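MMS19 nucleotide excision repair protein homolog (PDB 6TBL) probably serves as a key component of the cytosolic iron-sulfur assembly complex, which delivers iron-sulfur clusters to apoproteins of DNA metabolism, this chain being its C-terminal HEAT-repeat part. Local coordinates at residues P34-A39 with H74-L79; S27-L32 with I67-C72. All blocks are in the same frame, centred on the assembly; numbering follows the deposited sequence.

Interaction 1. Residues P34-A39 with H74-L79; sequences PLLLEA and HALTRL. With K (potassium ion), chain G.
Leu36 and Leu37, in the last turn of helix 22-38, lie opposite Ala75 and Arg78, where helix 63-76 passes into a type I beta turn, and the Leu36 and Ala75 CA atoms are 5.9 Å apart. This joins the C-terminal ends of helices in HEAT repeats 2 and 3, part of a HEAT-repeat solenoid. Ala75 CB fits between the two leucines, 4.0 Å from Leu36 CB and 3.7 Å from Leu37 CD2. Beyond it, Leu36 CD2 meets Leu76 CD2 at 3.7 Å, with the two side chains set obliquely, and Leu50 and Phe54 of helix 47-57 also pack on Leu36. Toward the exposed side, Arg78 starts out with CG opposite its backbone N (chi1 -168°) and then bends at chi2 and chi3, which carries its aliphatic part past the Leu37 carbonyl and its guanidinium across the Leu37 side chain. Leu37 CD2 covers one face of that group near its rim, 3.7 Å from Arg78 NE. The turn also binds a potassium ion through Thr77 O and Leu79 O, together with Thr81 OG1, while Thr77 OG1 donates to His74 O at 2.6 Å.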
loop_
_atom_site.group_PDB
_atom_site.type_symbol
_atom_site.label_atom_id
_atom_site.label_comp_id
_atom_site.label_asym_id
_atom_site.label_seq_id
_atom_site.Cartn_x
_atom_site.Cartn_y
_atom_site.Cartn_z
ATOM N N PRO A 34 11.719 -23.301 28.157
ATOM C CA PRO A 34 10.765 -24.236 28.781
ATOM C C PRO A 34 9.852 -23.568 29.793
ATOM O O PRO A 34 8.690 -23.976 29.929
ATOM C CB PRO A 34 11.672 -25.282 29.448
ATOM C CG PRO A 34 12.988 -25.150 28.756
ATOM C CD PRO A 34 13.112 -23.697 28.425
ATOM N N LEU A 35 10.341 -22.552 30.508
ATOM C CA LEU A 35 9.484 -21.831 31.443
ATOM C C LEU A 35 8.353 -21.120 30.711
ATOM O O LEU A 35 7.218 -21.072 31.201
ATOM C CB LEU A 35 10.312 -20.836 32.256
ATOM C CG LEU A 35 11.450 -21.425 33.090
ATOM C CD1 LEU A 35 12.213 -20.326 33.809
ATOM C CD2 LEU A 35 10.925 -22.451 34.080
ATOM N N LEU A 36 8.641 -20.564 29.531
ATOM C CA LEU A 36 7.590 -19.932 28.743
ATOM C C LEU A 36 6.555 -20.945 28.278
ATOM O O LEU A 36 5.372 -20.614 28.158
ATOM C CB LEU A 36 8.191 -19.210 27.539
ATOM C CG LEU A 36 9.142 -18.052 27.845
ATOM C CD1 LEU A 36 9.806 -17.535 26.578
ATOM C CD2 LEU A 36 8.401 -16.933 28.563
ATOM N N LEU A 37 6.975 -22.182 28.024
ATOM C CA LEU A 37 6.057 -23.180 27.494
ATOM C C LEU A 37 5.256 -23.876 28.589
ATOM O O LEU A 37 4.083 -24.205 28.374
ATOM C CB LEU A 37 6.829 -24.215 26.677
ATOM C CG LEU A 37 7.609 -23.675 25.477
ATOM C CD1 LEU A 37 8.389 -24.794 24.806
ATOM C CD2 LEU A 37 6.671 -23.005 24.489
ATOM N N GLU A 38 5.858 -24.104 29.760
ATOM C CA GLU A 38 5.225 -24.892 30.807
ATOM C C GLU A 38 4.673 -24.069 31.961
ATOM O O GLU A 38 3.787 -24.556 32.669
ATOM C CB GLU A 38 6.214 -25.923 31.368
ATOM C CG GLU A 38 6.902 -26.758 30.303
ATOM C CD GLU A 38 5.931 -27.581 29.479
ATOM O OE1 GLU A 38 4.821 -27.877 29.971
ATOM O OE2 GLU A 38 6.279 -27.931 28.333
ATOM N N ALA A 39 5.166 -22.852 32.173
ATOM C CA ALA A 39 4.679 -21.981 33.245
ATOM C C ALA A 39 4.285 -20.622 32.678
ATOM O O ALA A 39 4.835 -19.587 33.065
ATOM C CB ALA A 39 5.733 -21.834 34.340
ATOM N N HIS A 74 9.269 -17.102 19.784
ATOM C CA HIS A 74 8.229 -18.049 19.407
ATOM C C HIS A 74 7.538 -18.615 20.642
ATOM O O HIS A 74 6.306 -18.701 20.689
ATOM C CB HIS A 74 8.835 -19.168 18.562
ATOM C CG HIS A 74 7.836 -20.161 18.057
ATOM N ND1 HIS A 74 7.398 -21.228 18.812
ATOM C CD2 HIS A 74 7.199 -20.258 16.865
ATOM C CE1 HIS A 74 6.529 -21.934 18.109
ATOM N NE2 HIS A 74 6.391 -21.367 16.924
ATOM N N ALA A 75 8.318 -18.990 21.661
ATOM C CA ALA A 75 7.747 -19.568 22.870
ATOM C C ALA A 75 6.916 -18.565 23.656
ATOM O O ALA A 75 6.052 -18.975 24.438
ATOM C CB ALA A 75 8.857 -20.137 23.757
ATOM N N LEU A 76 7.158 -17.264 23.468
ATOM C CA LEU A 76 6.353 -16.253 24.145
ATOM C C LEU A 76 4.882 -16.348 23.760
ATOM O O LEU A 76 4.009 -16.002 24.562
ATOM C CB LEU A 76 6.883 -14.855 23.827
ATOM C CG LEU A 76 7.936 -14.266 24.762
ATOM C CD1 LEU A 76 8.320 -12.872 24.299
ATOM C CD2 LEU A 76 7.408 -14.226 26.181
ATOM N N THR A 77 4.587 -16.816 22.545
ATOM C CA THR A 77 3.205 -16.888 22.087
ATOM C C THR A 77 2.368 -17.897 22.864
ATOM O O THR A 77 1.153 -17.961 22.641
ATOM C CB THR A 77 3.165 -17.217 20.593
ATOM O OG1 THR A 77 3.718 -18.519 20.373
ATOM C CG2 THR A 77 3.975 -16.195 19.805
ATOM N N ARG A 78 2.973 -18.677 23.765
ATOM C CA ARG A 78 2.208 -19.579 24.619
ATOM C C ARG A 78 1.581 -18.860 25.807
ATOM O O ARG A 78 0.659 -19.401 26.427
ATOM C CB ARG A 78 3.098 -20.724 25.111
ATOM C CG ARG A 78 2.335 -21.863 25.774
ATOM C CD ARG A 78 2.986 -23.202 25.489
ATOM N NE ARG A 78 3.039 -23.484 24.057
ATOM C CZ ARG A 78 3.460 -24.633 23.540
ATOM N NH1 ARG A 78 3.865 -25.609 24.340
ATOM N NH2 ARG A 78 3.477 -24.806 22.226
ATOM N N LEU A 79 2.052 -17.655 26.129
ATOM C CA LEU A 79 1.444 -16.869 27.188
ATOM C C LEU A 79 0.011 -16.501 26.803
ATOM O O LEU A 79 -0.371 -16.595 25.632
ATOM C CB LEU A 79 2.267 -15.607 27.453
ATOM C CG LEU A 79 3.767 -15.784 27.708
ATOM C CD1 LEU A 79 4.391 -14.481 28.169
ATOM C CD2 LEU A 79 4.038 -16.890 28.709
HETATM K K K G . -1.628 -17.661 23.078
#

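Interaction 2. Residues S27-L32 with I67-C72; sequences STLSCL and IAALQC
Leu29 of helix 22-38 projects toward Ala68, Ala69 and Cys72 of helix 63-76, with the CA atoms of Leu29 and Ala68 6.4 Å apart. The segments 27-32 and 67-72 run in nearly the same direction, crossing at 23° with their axes 9.6 Å apart at closest approach. Such side-by-side packing of corresponding helices from successive HEAT repeats, here repeats 2 and 3, is what extends the solenoid. It is made with small side chains on one helix and a branched one on the other, and no hydrogen bond links the two segments.

The Leu29 side chain accounts for most of the contact. Its CB lies 4.1 Å from the methyl carbon CB of Ala68. The next atom, Leu29 CG, is 4.5 Å from the same Ala68 CB; a chi1 of -75° places it beside the Leu29 backbone N, from where its two methyls diverge over different parts of helix 63-76. Leu29 CD1 meets Ala68 CB at 3.7 Å and continues to the backbone, passing 3.9 Å from Ala69 N. The other branch, Leu29 CD2, reaches one turn farther along and rests 3.7 Å from Cys72 SG. That sulfur also comes within 3.8 Å of Leu29 O, so Cys72 touches both the side chain and the main chain of Leu29. Leu32, one turn after Leu29, adds a looser approach of its CB to the same sulfur.

Phe54 of helix 47-57 touches Leu29, Leu32 and Cys72, while Leu17 packs on both leucines. On the other side of helix 63-76, Val106 and Ala110 of helix 104-118 pack against Leu70, so this helix is sandwiched between helix 22-38 and helix 104-118.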
loop_
_atom_site.group_PDB
_atom_site.type_symbol
_atom_site.label_atom_id
_atom_site.label_comp_id
_atom_site.label_asym_id
_atom_site.label_seq_id
_atom_site.Cartn_x
_atom_site.Cartn_y
_atom_site.Cartn_z
ATOM N N SER A 27 23.064 -19.533 27.986
ATOM C CA SER A 27 22.748 -20.324 29.170
ATOM C C SER A 27 21.363 -19.983 29.710
ATOM O O SER A 27 20.538 -20.876 29.937
ATOM C CB SER A 27 23.816 -20.108 30.243
ATOM O OG SER A 27 23.528 -20.856 31.410
ATOM N N THR A 28 21.085 -18.694 29.917
ATOM C CA THR A 28 19.792 -18.319 30.479
ATOM C C THR A 28 18.656 -18.544 29.487
ATOM O O THR A 28 17.538 -18.876 29.896
ATOM C CB THR A 28 19.815 -16.864 30.951
ATOM O OG1 THR A 28 18.523 -16.496 31.447
ATOM C CG2 THR A 28 20.204 -15.930 29.817
ATOM N N LEU A 29 18.922 -18.387 28.187
ATOM C CA LEU A 29 17.877 -18.600 27.189
ATOM C C LEU A 29 17.434 -20.058 27.151
ATOM O O LEU A 29 16.255 -20.346 26.917
ATOM C CB LEU A 29 18.360 -18.150 25.812
ATOM C CG LEU A 29 18.422 -16.643 25.560
ATOM C CD1 LEU A 29 19.189 -16.345 24.282
ATOM C CD2 LEU A 29 17.021 -16.055 25.492
ATOM N N SER A 30 18.360 -20.993 27.379
ATOM C CA SER A 30 17.988 -22.402 27.403
ATOM C C SER A 30 17.117 -22.747 28.605
ATOM O O SER A 30 16.440 -23.780 28.589
ATOM C CB SER A 30 19.238 -23.282 27.399
ATOM O OG SER A 30 19.969 -23.135 28.604
ATOM N N CYS A 31 17.126 -21.913 29.644
ATOM C CA CYS A 31 16.243 -22.100 30.786
ATOM C C CYS A 31 14.907 -21.399 30.607
ATOM O O CYS A 31 13.882 -21.895 31.092
ATOM C CB CYS A 31 16.908 -21.581 32.063
ATOM S SG CYS A 31 18.384 -22.470 32.538
ATOM N N LEU A 32 14.897 -20.260 29.916
ATOM C CA LEU A 32 13.690 -19.450 29.815
ATOM C C LEU A 32 12.663 -20.066 28.872
ATOM O O LEU A 32 11.458 -19.986 29.132
ATOM C CB LEU A 32 14.056 -18.037 29.365
ATOM C CG LEU A 32 14.793 -17.210 30.416
ATOM C CD1 LEU A 32 15.323 -15.921 29.816
ATOM C CD2 LEU A 32 13.874 -16.915 31.593
ATOM N N ILE A 67 19.544 -17.269 17.300
ATOM C CA ILE A 67 18.625 -18.391 17.135
ATOM C C ILE A 67 17.854 -18.646 18.425
ATOM O O ILE A 67 16.621 -18.750 18.421
ATOM C CB ILE A 67 19.391 -19.645 16.678
ATOM C CG1 ILE A 67 19.887 -19.464 15.242
ATOM C CG2 ILE A 67 18.519 -20.888 16.816
ATOM C CD1 ILE A 67 20.718 -20.614 14.739
ATOM N N ALA A 68 18.568 -18.746 19.548
ATOM C CA ALA A 68 17.907 -19.002 20.823
ATOM C C ALA A 68 16.950 -17.873 21.189
ATOM O O ALA A 68 15.859 -18.121 21.719
ATOM C CB ALA A 68 18.949 -19.202 21.923
ATOM N N ALA A 69 17.337 -16.627 20.906
ATOM C CA ALA A 69 16.473 -15.494 21.218
ATOM C C ALA A 69 15.166 -15.564 20.439
ATOM O O ALA A 69 14.089 -15.316 20.996
ATOM C CB ALA A 69 17.200 -14.182 20.929
ATOM N N LEU A 70 15.240 -15.908 19.151
ATOM C CA LEU A 70 14.028 -16.007 18.342
ATOM C C LEU A 70 13.171 -17.199 18.750
ATOM O O LEU A 70 11.940 -17.133 18.658
ATOM C CB LEU A 70 14.393 -16.097 16.862
ATOM C CG LEU A 70 15.075 -14.861 16.276
ATOM C CD1 LEU A 70 15.490 -15.112 14.838
ATOM C CD2 LEU A 70 14.163 -13.649 16.368
ATOM N N GLN A 71 13.795 -18.294 19.192
ATOM C CA GLN A 71 13.016 -19.425 19.685
ATOM C C GLN A 71 12.240 -19.061 20.943
ATOM O O GLN A 71 11.148 -19.595 21.172
ATOM C CB GLN A 71 13.931 -20.620 19.948
ATOM C CG GLN A 71 14.582 -21.186 18.699
ATOM C CD GLN A 71 15.496 -22.358 18.997
ATOM O OE1 GLN A 71 15.661 -22.761 20.148
ATOM N NE2 GLN A 71 16.097 -22.915 17.953
ATOM N N CYS A 72 12.783 -18.165 21.768
ATOM C CA CYS A 72 12.029 -17.669 22.913
ATOM C C CYS A 72 10.910 -16.734 22.471
ATOM O O CYS A 72 9.825 -16.730 23.066
ATOM C CB CYS A 72 12.966 -16.966 23.890
ATOM S SG CYS A 72 13.935 -18.090 24.913
#

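Overall arrangement
Interactions 1 and 2 are successive stations along one interface, that of helix 22-38 with helix 63-76, and their centres are 11 Å apart. Interaction 2 lies in the middle of the helix pair and interaction 1 at its C-terminal end. They meet where Leu36 CD1 packs 3.6 Å from Cys72 O, a methyl against a main-chain carbonyl, so the two contacts run into each other between HEAT repeats 2 and 3. Phe54 of helix 47-57 borders both contacts, spanning from one to the other. The potassium ion belongs to interaction 1, where the turn following helix 63-76 supplies its two carbonyl ligands, with no ligand from interaction 2.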